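Local structure of AmbC (Sorangium cellulosum, 5O16) at residues A[79-84]-A[133-138]; A[139-144]-A[244-249]; A[272-277]-A[288-293]. The protein forms a dehydratase domain of a polyketide synthase from Sorangium cellulosum, and probably removes water from beta-hydroxyacyl intermediates as the polyketide chain is built. One frame throughout, in Å; residues are numbered along the deposited sequence.

Interaction 1. Residues A[79-84]-A[133-138]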
loop_
_atom_site.group_PDB
_atom_site.type_symbol
_atom_site.label_atom_id
_atom_site.label_comp_id
_atom_site.label_asym_id
_atom_site.label_seq_id
_atom_site.Cartn_x
_atom_site.Cartn_y
_atom_site.Cartn_z
ATOM N N SER A 79 -8.206 -0.358 -10.285
ATOM C CA SER A 79 -8.437 0.389 -9.048
ATOM C C SER A 79 -9.188 -0.354 -7.942
ATOM O O SER A 79 -10.048 -1.208 -8.194
ATOM C CB SER A 79 -9.175 1.690 -9.340
ATOM O OG SER A 79 -10.005 1.983 -8.248
ATOM N N VAL A 80 -8.897 0.038 -6.705
ATOM C CA VAL A 80 -9.582 -0.432 -5.502
ATOM C C VAL A 80 -10.523 0.648 -4.992
ATOM O O VAL A 80 -10.087 1.773 -4.716
ATOM C CB VAL A 80 -8.585 -0.838 -4.410
ATOM C CG1 VAL A 80 -9.295 -1.596 -3.304
ATOM C CG2 VAL A 80 -7.484 -1.709 -5.022
ATOM N N SER A 81 -11.819 0.320 -4.896
ATOM C CA SER A 81 -12.771 1.282 -4.351
ATOM C C SER A 81 -12.630 1.378 -2.836
ATOM O O SER A 81 -12.572 2.485 -2.290
ATOM C CB SER A 81 -14.202 0.892 -4.709
ATOM O OG SER A 81 -14.615 1.512 -5.907
ATOM N N GLU A 82 -12.529 0.232 -2.149
ATOM C CA GLU A 82 -12.404 0.196 -0.698
ATOM C C GLU A 82 -11.567 -1.009 -0.288
ATOM O O GLU A 82 -11.556 -2.034 -0.976
ATOM C CB GLU A 82 -13.784 0.152 -0.002
ATOM C CG GLU A 82 -14.892 1.040 -0.637
ATOM C CD GLU A 82 -15.231 2.276 0.195
ATOM O OE1 GLU A 82 -14.483 2.559 1.158
ATOM O OE2 GLU A 82 -16.217 2.978 -0.129
ATOM N N LEU A 83 -10.882 -0.884 0.849
ATOM C CA LEU A 83 -10.015 -1.947 1.360
ATOM C C LEU A 83 -9.890 -1.773 2.863
ATOM O O LEU A 83 -9.491 -0.697 3.318
ATOM C CB LEU A 83 -8.620 -1.886 0.714
ATOM C CG LEU A 83 -7.532 -2.913 1.078
ATOM C CD1 LEU A 83 -6.749 -2.492 2.286
ATOM C CD2 LEU A 83 -8.123 -4.263 1.322
ATOM N N THR A 84 -10.224 -2.809 3.637
ATOM C CA THR A 84 -10.061 -2.764 5.087
ATOM C C THR A 84 -9.227 -3.949 5.544
ATOM O O THR A 84 -9.513 -5.097 5.184
ATOM C CB THR A 84 -11.419 -2.764 5.809
ATOM O OG1 THR A 84 -12.193 -1.629 5.386
ATOM C CG2 THR A 84 -11.207 -2.703 7.317
ATOM N N ARG A 133 -10.550 -7.192 3.358
ATOM C CA ARG A 133 -11.705 -7.261 2.484
ATOM C C ARG A 133 -11.936 -5.876 1.910
ATOM O O ARG A 133 -11.514 -4.871 2.489
ATOM C CB ARG A 133 -12.949 -7.789 3.203
ATOM C CG ARG A 133 -12.642 -8.755 4.342
ATOM C CD ARG A 133 -13.888 -9.327 5.024
ATOM N NE ARG A 133 -14.098 -10.657 4.463
ATOM C CZ ARG A 133 -13.855 -11.794 5.101
ATOM N NH1 ARG A 133 -13.409 -11.770 6.359
ATOM N NH2 ARG A 133 -14.068 -12.952 4.475
ATOM N N GLY A 134 -12.578 -5.824 0.751
ATOM C CA GLY A 134 -12.815 -4.541 0.125
ATOM C C GLY A 134 -13.629 -4.678 -1.137
ATOM O O GLY A 134 -14.314 -5.682 -1.348
ATOM N N VAL A 135 -13.558 -3.650 -1.977
ATOM C CA VAL A 135 -14.323 -3.601 -3.217
ATOM C C VAL A 135 -13.395 -3.146 -4.333
ATOM O O VAL A 135 -12.802 -2.062 -4.248
ATOM C CB VAL A 135 -15.543 -2.673 -3.084
ATOM C CG1 VAL A 135 -16.098 -2.329 -4.431
ATOM C CG2 VAL A 135 -16.595 -3.374 -2.276
ATOM N N LEU A 136 -13.251 -3.978 -5.366
ATOM C CA LEU A 136 -12.624 -3.549 -6.616
ATOM C C LEU A 136 -13.650 -2.825 -7.455
ATOM O O LEU A 136 -14.820 -3.214 -7.492
ATOM C CB LEU A 136 -12.096 -4.745 -7.420
ATOM C CG LEU A 136 -11.437 -5.860 -6.620
ATOM C CD1 LEU A 136 -11.161 -7.080 -7.479
ATOM C CD2 LEU A 136 -10.166 -5.302 -6.075
ATOM N N GLY A 137 -13.216 -1.783 -8.140
ATOM C CA GLY A 137 -14.150 -1.119 -9.017
ATOM C C GLY A 137 -13.561 0.128 -9.621
ATOM O O GLY A 137 -12.401 0.483 -9.385
ATOM N N ALA A 138 -14.414 0.810 -10.384
ATOM C CA ALA A 138 -14.016 2.054 -11.016
ATOM C C ALA A 138 -13.897 3.150 -9.965
ATOM O O ALA A 138 -14.820 3.380 -9.179
ATOM C CB ALA A 138 -15.031 2.448 -12.087
#
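With chi1 at 164°, Val135 sets CG1 anti to its backbone N and lays that methyl against Ser81, CG1 to CB 3.7 Å. Leu83 likewise carries CG anti to its N (chi1 -179°), which brings CD2 over the carbonyl oxygen of Arg133, 3.6 Å from CD2 to O. Gly134 lies across from Leu83 as a non-hydrogen-bonded pair, and the leucine also touches Phe114 and Trp242.

The backbones run antiparallel. Thr84 N gives a nearly linear bond to Arg133 O (2.7 Å), and Arg133 N answers to Thr84 O (3.0 Å). Next comes Val135 N to Glu82 O (2.8 Å), and beyond it a classic beta bulge: Val135 O accepts from both Ser81 N (2.7 Å) and Glu82 N (3.1 Å). Past the bulge, Gly137 N reaches Ser79 O at 3.2 Å. The charged ends look elsewhere, Glu82 OE1 to Ser243 OG and Arg133 NH1 to Glu86 in a salt bridge.

Strands 80-85 and 129-137 are thus neighbours in the beta-sheet of the N-terminal hotdog fold. Cohesion comes mainly from backbone bonds, and the doubly engaged Val135 carbonyl carries the pairing through the shift of register.

Interaction 2. Residues A[139-144]-A[244-249]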
loop_
_atom_site.group_PDB
_atom_site.type_symbol
_atom_site.label_atom_id
_atom_site.label_comp_id
_atom_site.label_asym_id
_atom_site.label_seq_id
_atom_site.Cartn_x
_atom_site.Cartn_y
_atom_site.Cartn_z
ATOM N N ALA A 139 -12.754 3.820 -9.963
ATOM C CA ALA A 139 -12.386 4.894 -9.057
ATOM C C ALA A 139 -11.810 6.020 -9.892
ATOM O O ALA A 139 -11.424 5.812 -11.049
ATOM C CB ALA A 139 -11.356 4.460 -8.001
ATOM N N PRO A 140 -11.754 7.237 -9.345
ATOM C CA PRO A 140 -11.020 8.305 -10.031
ATOM C C PRO A 140 -9.531 7.992 -10.072
ATOM O O PRO A 140 -8.874 7.837 -9.038
ATOM C CB PRO A 140 -11.325 9.546 -9.181
ATOM C CG PRO A 140 -11.665 9.009 -7.845
ATOM C CD PRO A 140 -12.377 7.720 -8.101
ATOM N N ALA A 141 -9.014 7.859 -11.286
ATOM C CA ALA A 141 -7.593 7.628 -11.513
ATOM C C ALA A 141 -6.987 9.000 -11.786
ATOM O O ALA A 141 -7.166 9.562 -12.870
ATOM C CB ALA A 141 -7.378 6.651 -12.665
ATOM N N ALA A 142 -6.295 9.557 -10.788
ATOM C CA ALA A 142 -5.783 10.923 -10.882
ATOM C C ALA A 142 -4.883 11.120 -12.093
ATOM O O ALA A 142 -3.731 10.675 -12.101
ATOM C CB ALA A 142 -5.017 11.309 -9.618
ATOM N N ALA A 143 -5.408 11.774 -13.126
ATOM C CA ALA A 143 -4.633 12.060 -14.322
ATOM C C ALA A 143 -3.850 13.361 -14.219
ATOM O O ALA A 143 -3.019 13.635 -15.090
ATOM C CB ALA A 143 -5.549 12.107 -15.551
ATOM N N THR A 144 -4.124 14.188 -13.212
ATOM C CA THR A 144 -3.395 15.429 -12.983
ATOM C C THR A 144 -2.820 15.474 -11.575
ATOM O O THR A 144 -3.528 15.215 -10.595
ATOM C CB THR A 144 -4.252 16.671 -13.253
ATOM O OG1 THR A 144 -5.255 16.815 -12.240
ATOM C CG2 THR A 144 -4.866 16.597 -14.645
ATOM N N ASP A 244 -10.641 4.536 -2.821
ATOM C CA ASP A 244 -10.386 5.141 -4.131
ATOM C C ASP A 244 -8.892 5.195 -4.425
ATOM O O ASP A 244 -8.276 6.256 -4.513
ATOM C CB ASP A 244 -11.026 6.522 -4.241
ATOM C CG ASP A 244 -12.500 6.510 -3.871
ATOM O OD1 ASP A 244 -13.215 5.561 -4.267
ATOM O OD2 ASP A 244 -12.942 7.459 -3.186
ATOM N N VAL A 245 -8.307 4.011 -4.517
ATOM C CA VAL A 245 -6.882 3.855 -4.776
ATOM C C VAL A 245 -6.700 3.438 -6.226
ATOM O O VAL A 245 -7.288 2.439 -6.666
ATOM C CB VAL A 245 -6.248 2.828 -3.829
ATOM C CG1 VAL A 245 -4.824 2.614 -4.240
ATOM C CG2 VAL A 245 -6.395 3.295 -2.345
ATOM N N ALA A 246 -5.920 4.211 -6.981
ATOM C CA ALA A 246 -5.721 3.900 -8.392
ATOM C C ALA A 246 -4.273 4.121 -8.795
ATOM O O ALA A 246 -3.587 5.020 -8.303
ATOM C CB ALA A 246 -6.635 4.729 -9.295
ATOM N N LEU A 247 -3.845 3.336 -9.768
ATOM C CA LEU A 247 -2.475 3.367 -10.247
ATOM C C LEU A 247 -2.473 3.901 -11.667
ATOM O O LEU A 247 -3.205 3.404 -12.525
ATOM C CB LEU A 247 -1.850 1.980 -10.231
ATOM C CG LEU A 247 -0.793 1.765 -9.176
ATOM C CD1 LEU A 247 -0.243 0.371 -9.370
ATOM C CD2 LEU A 247 0.279 2.823 -9.345
ATOM N N GLU A 248 -1.650 4.914 -11.902
ATOM C CA GLU A 248 -1.523 5.527 -13.206
ATOM C C GLU A 248 -0.258 5.097 -13.927
ATOM O O GLU A 248 -0.284 4.879 -15.142
ATOM C CB GLU A 248 -1.564 7.048 -13.071
ATOM C CG GLU A 248 -2.147 7.706 -14.306
ATOM C CD GLU A 248 -3.588 7.299 -14.539
ATOM O OE1 GLU A 248 -4.380 7.327 -13.569
ATOM O OE2 GLU A 248 -3.920 6.932 -15.692
ATOM N N ALA A 249 0.831 4.922 -13.191
ATOM C CA ALA A 249 2.102 4.519 -13.764
ATOM C C ALA A 249 2.711 3.478 -12.848
ATOM O O ALA A 249 2.794 3.687 -11.633
ATOM C CB ALA A 249 3.041 5.717 -13.913
#
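Ala139 and Ala141 rest on the strand at Asp244 and Ala246, and most of what holds them there is apolar. The methyl of Ala141 meets that of Ala246 at 4.0 Å, CB to CB. The same Ala246 CB also lies 3.8 Å from Ala141 CA, so one small methyl sits against both the backbone and the side chain of the alanine. At the other end Ala139 CB points at the backbone of Asp244, 4.0 Å from its CA, while Pro140 brings CD to within 4.3 Å of Asp244 CB. Pro140 also touches Arg286 of the adjoining strand.

Polar groups come near without bonding across the contact. Glu248 holds CG anti to its own N (chi1 -150°) and then bends at chi2 (63°), a shape that swings the carboxylate back beside Ala141 and Ala142. There OE1 lies 3.7 Å from Ala142 O, beside it, two acceptors with no bond between them. Pro140 O, for its part, approaches only carbon in this pair of segments, Ala246 CB at 3.8 Å.

Here the chain leaving strand 129-137 crosses the end of strand 236-247 at the surface, the run 139-142 lying about 48° from the run 244-248. With no hydrogen bond between the segments, the contact rests on methyl and proline packing and is probably less directional than strand pairing.

Interaction 3. Residues A[272-277]-A[288-293]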
loop_
_atom_site.group_PDB
_atom_site.type_symbol
_atom_site.label_atom_id
_atom_site.label_comp_id
_atom_site.label_asym_id
_atom_site.label_seq_id
_atom_site.Cartn_x
_atom_site.Cartn_y
_atom_site.Cartn_z
ATOM N N ALA A 272 -6.619 10.988 5.526
ATOM C CA ALA A 272 -5.869 11.830 4.610
ATOM C C ALA A 272 -5.989 11.291 3.194
ATOM O O ALA A 272 -6.403 10.155 2.963
ATOM C CB ALA A 272 -4.395 11.939 5.008
ATOM N N SER A 273 -5.638 12.149 2.252
ATOM C CA SER A 273 -5.538 11.831 0.843
ATOM C C SER A 273 -4.064 11.721 0.472
ATOM O O SER A 273 -3.224 12.434 1.029
ATOM C CB SER A 273 -6.187 12.918 0.012
ATOM O OG SER A 273 -6.220 12.492 -1.319
ATOM N N ILE A 274 -3.736 10.805 -0.436
ATOM C CA ILE A 274 -2.369 10.670 -0.934
ATOM C C ILE A 274 -2.368 10.745 -2.449
ATOM O O ILE A 274 -3.096 10.007 -3.122
ATOM C CB ILE A 274 -1.691 9.361 -0.477
ATOM C CG1 ILE A 274 -1.768 9.209 1.046
ATOM C CG2 ILE A 274 -0.250 9.286 -1.006
ATOM C CD1 ILE A 274 -1.267 7.881 1.582
ATOM N N GLU A 275 -1.541 11.618 -2.991
ATOM C CA GLU A 275 -1.209 11.551 -4.402
ATOM C C GLU A 275 0.289 11.539 -4.587
ATOM O O GLU A 275 1.049 12.093 -3.789
ATOM C CB GLU A 275 -1.880 12.651 -5.270
ATOM C CG GLU A 275 -3.325 12.895 -4.906
ATOM C CD GLU A 275 -4.013 14.001 -5.727
ATOM O OE1 GLU A 275 -3.356 14.672 -6.555
ATOM O OE2 GLU A 275 -5.265 14.088 -5.655
ATOM N N LEU A 276 0.678 10.829 -5.641
ATOM C CA LEU A 276 2.057 10.489 -5.924
ATOM C C LEU A 276 2.382 10.818 -7.375
ATOM O O LEU A 276 1.593 10.558 -8.299
ATOM C CB LEU A 276 2.348 9.011 -5.651
ATOM C CG LEU A 276 2.041 8.489 -4.242
ATOM C CD1 LEU A 276 2.038 6.963 -4.163
ATOM C CD2 LEU A 276 2.974 9.079 -3.229
ATOM N N ALA A 277 3.591 11.328 -7.568
ATOM C CA ALA A 277 4.043 11.771 -8.867
ATOM C C ALA A 277 5.529 11.506 -8.938
ATOM O O ALA A 277 6.216 11.501 -7.912
ATOM C CB ALA A 277 3.738 13.255 -9.081
ATOM N N GLY A 288 -7.651 8.062 -2.653
ATOM C CA GLY A 288 -8.610 9.109 -2.321
ATOM C C GLY A 288 -8.633 9.441 -0.839
ATOM O O GLY A 288 -8.511 10.603 -0.445
ATOM N N THR A 289 -8.775 8.424 0.004
ATOM C CA THR A 289 -8.571 8.594 1.432
ATOM C C THR A 289 -7.949 7.325 1.989
ATOM O O THR A 289 -8.135 6.227 1.455
ATOM C CB THR A 289 -9.862 8.896 2.238
ATOM O OG1 THR A 289 -10.705 7.741 2.245
ATOM C CG2 THR A 289 -10.633 10.118 1.699
ATOM N N PHE A 290 -7.187 7.494 3.055
ATOM C CA PHE A 290 -6.778 6.373 3.877
ATOM C C PHE A 290 -7.126 6.706 5.322
ATOM O O PHE A 290 -7.090 7.870 5.715
ATOM C CB PHE A 290 -5.305 6.090 3.689
ATOM C CG PHE A 290 -4.441 6.790 4.647
ATOM C CD1 PHE A 290 -4.046 6.173 5.821
ATOM C CD2 PHE A 290 -4.025 8.078 4.389
ATOM C CE1 PHE A 290 -3.238 6.832 6.719
ATOM C CE2 PHE A 290 -3.211 8.742 5.281
ATOM C CZ PHE A 290 -2.818 8.119 6.449
ATOM N N ARG A 291 -7.544 5.701 6.085
ATOM C CA ARG A 291 -7.993 5.886 7.460
ATOM C C ARG A 291 -6.989 5.308 8.460
ATOM O O ARG A 291 -6.427 4.230 8.249
ATOM C CB ARG A 291 -9.349 5.240 7.690
ATOM C CG ARG A 291 -10.486 6.197 7.746
ATOM C CD ARG A 291 -11.344 6.094 6.513
ATOM N NE ARG A 291 -12.382 7.114 6.530
ATOM C CZ ARG A 291 -13.351 7.210 5.628
ATOM N NH1 ARG A 291 -13.419 6.346 4.620
ATOM N NH2 ARG A 291 -14.253 8.177 5.735
ATOM N N ALA A 292 -6.754 6.040 9.543
ATOM C CA ALA A 292 -5.960 5.553 10.662
ATOM C C ALA A 292 -6.723 5.876 11.925
ATOM O O ALA A 292 -7.416 6.887 11.997
ATOM C CB ALA A 292 -4.575 6.167 10.710
ATOM N N ARG A 293 -6.559 5.038 12.930
ATOM C CA ARG A 293 -7.199 5.265 14.211
ATOM C C ARG A 293 -6.141 5.258 15.300
ATOM O O ARG A 293 -5.230 4.421 15.292
ATOM C CB ARG A 293 -8.271 4.191 14.472
ATOM C CG ARG A 293 -8.761 4.128 15.886
ATOM C CD ARG A 293 -9.833 3.070 16.068
ATOM N NE ARG A 293 -11.088 3.637 16.557
ATOM C CZ ARG A 293 -11.357 3.837 17.841
ATOM N NH1 ARG A 293 -10.443 3.540 18.755
ATOM N NH2 ARG A 293 -12.526 4.348 18.211
#
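Ser273 stands over the carbonyl of Gly288 with its whole short side chain. Its CB lies 3.3 Å from Gly288 O; OG, turned anti to the backbone N (chi1 -173°), donates to the same Gly288 O at 3.1 Å. The hydroxyl comes from above the carbonyl plane, and a weak bond also links it to Ala287 O. A valine here would probably leave the Gly288 carbonyl without this donor at the point where the strand turns its corner.

One residue back, Ala272 and Phe290 form an antiparallel hydrogen-bonded pair: Phe290 N to Ala272 O at 2.8 Å, and Ala272 N to Phe290 O at 3.2 Å. On one side of this pair the phenyl ring leans toward the partner strand. Its CE2 meets Ala272 CB at 3.4 Å, and CD2 meets Ile274 CD1 at 3.9 Å, both obliquely. Leu218 and Leu221 of helix 211-224 touch the same ring.

This hairpin, strands 269-278 and 283-295, belongs to the C-terminal hotdog fold. The N-to-C directions of the short segments differ by 133°; past Ala272 pairing continues outside them, as between Ile274 and Ala287. Two backbone bonds and one serine hydroxyl join the segments beside an apolar layer facing the helix.

Interactions 1 and 3 each pair neighbouring strands of the order 129-137, 80-85, 236-247, 283-295, 269-278, while interaction 2 lays the loop after strand 129-137 on strand 236-247. Interactions 1 and 2, with centres about 13 Å apart, are coupled where Val80 O meets Val245 N and Ser81 O meets Asp244 N, each at 2.9 Å and probably hydrogen-bonded; Asp244 and Val245 both face Val80 in a G1 bulge. Interaction 2 passes to interaction 3, centres about 12 Å apart, through Asp244 O and Gly288 N at 2.7 Å. Interactions 1 and 3 do not touch, their nearest atoms about 5 Å apart. Strands 80-85 and 236-247 thus join the two hotdog folds, consistent with the double hotdog of polyketide synthase dehydratases.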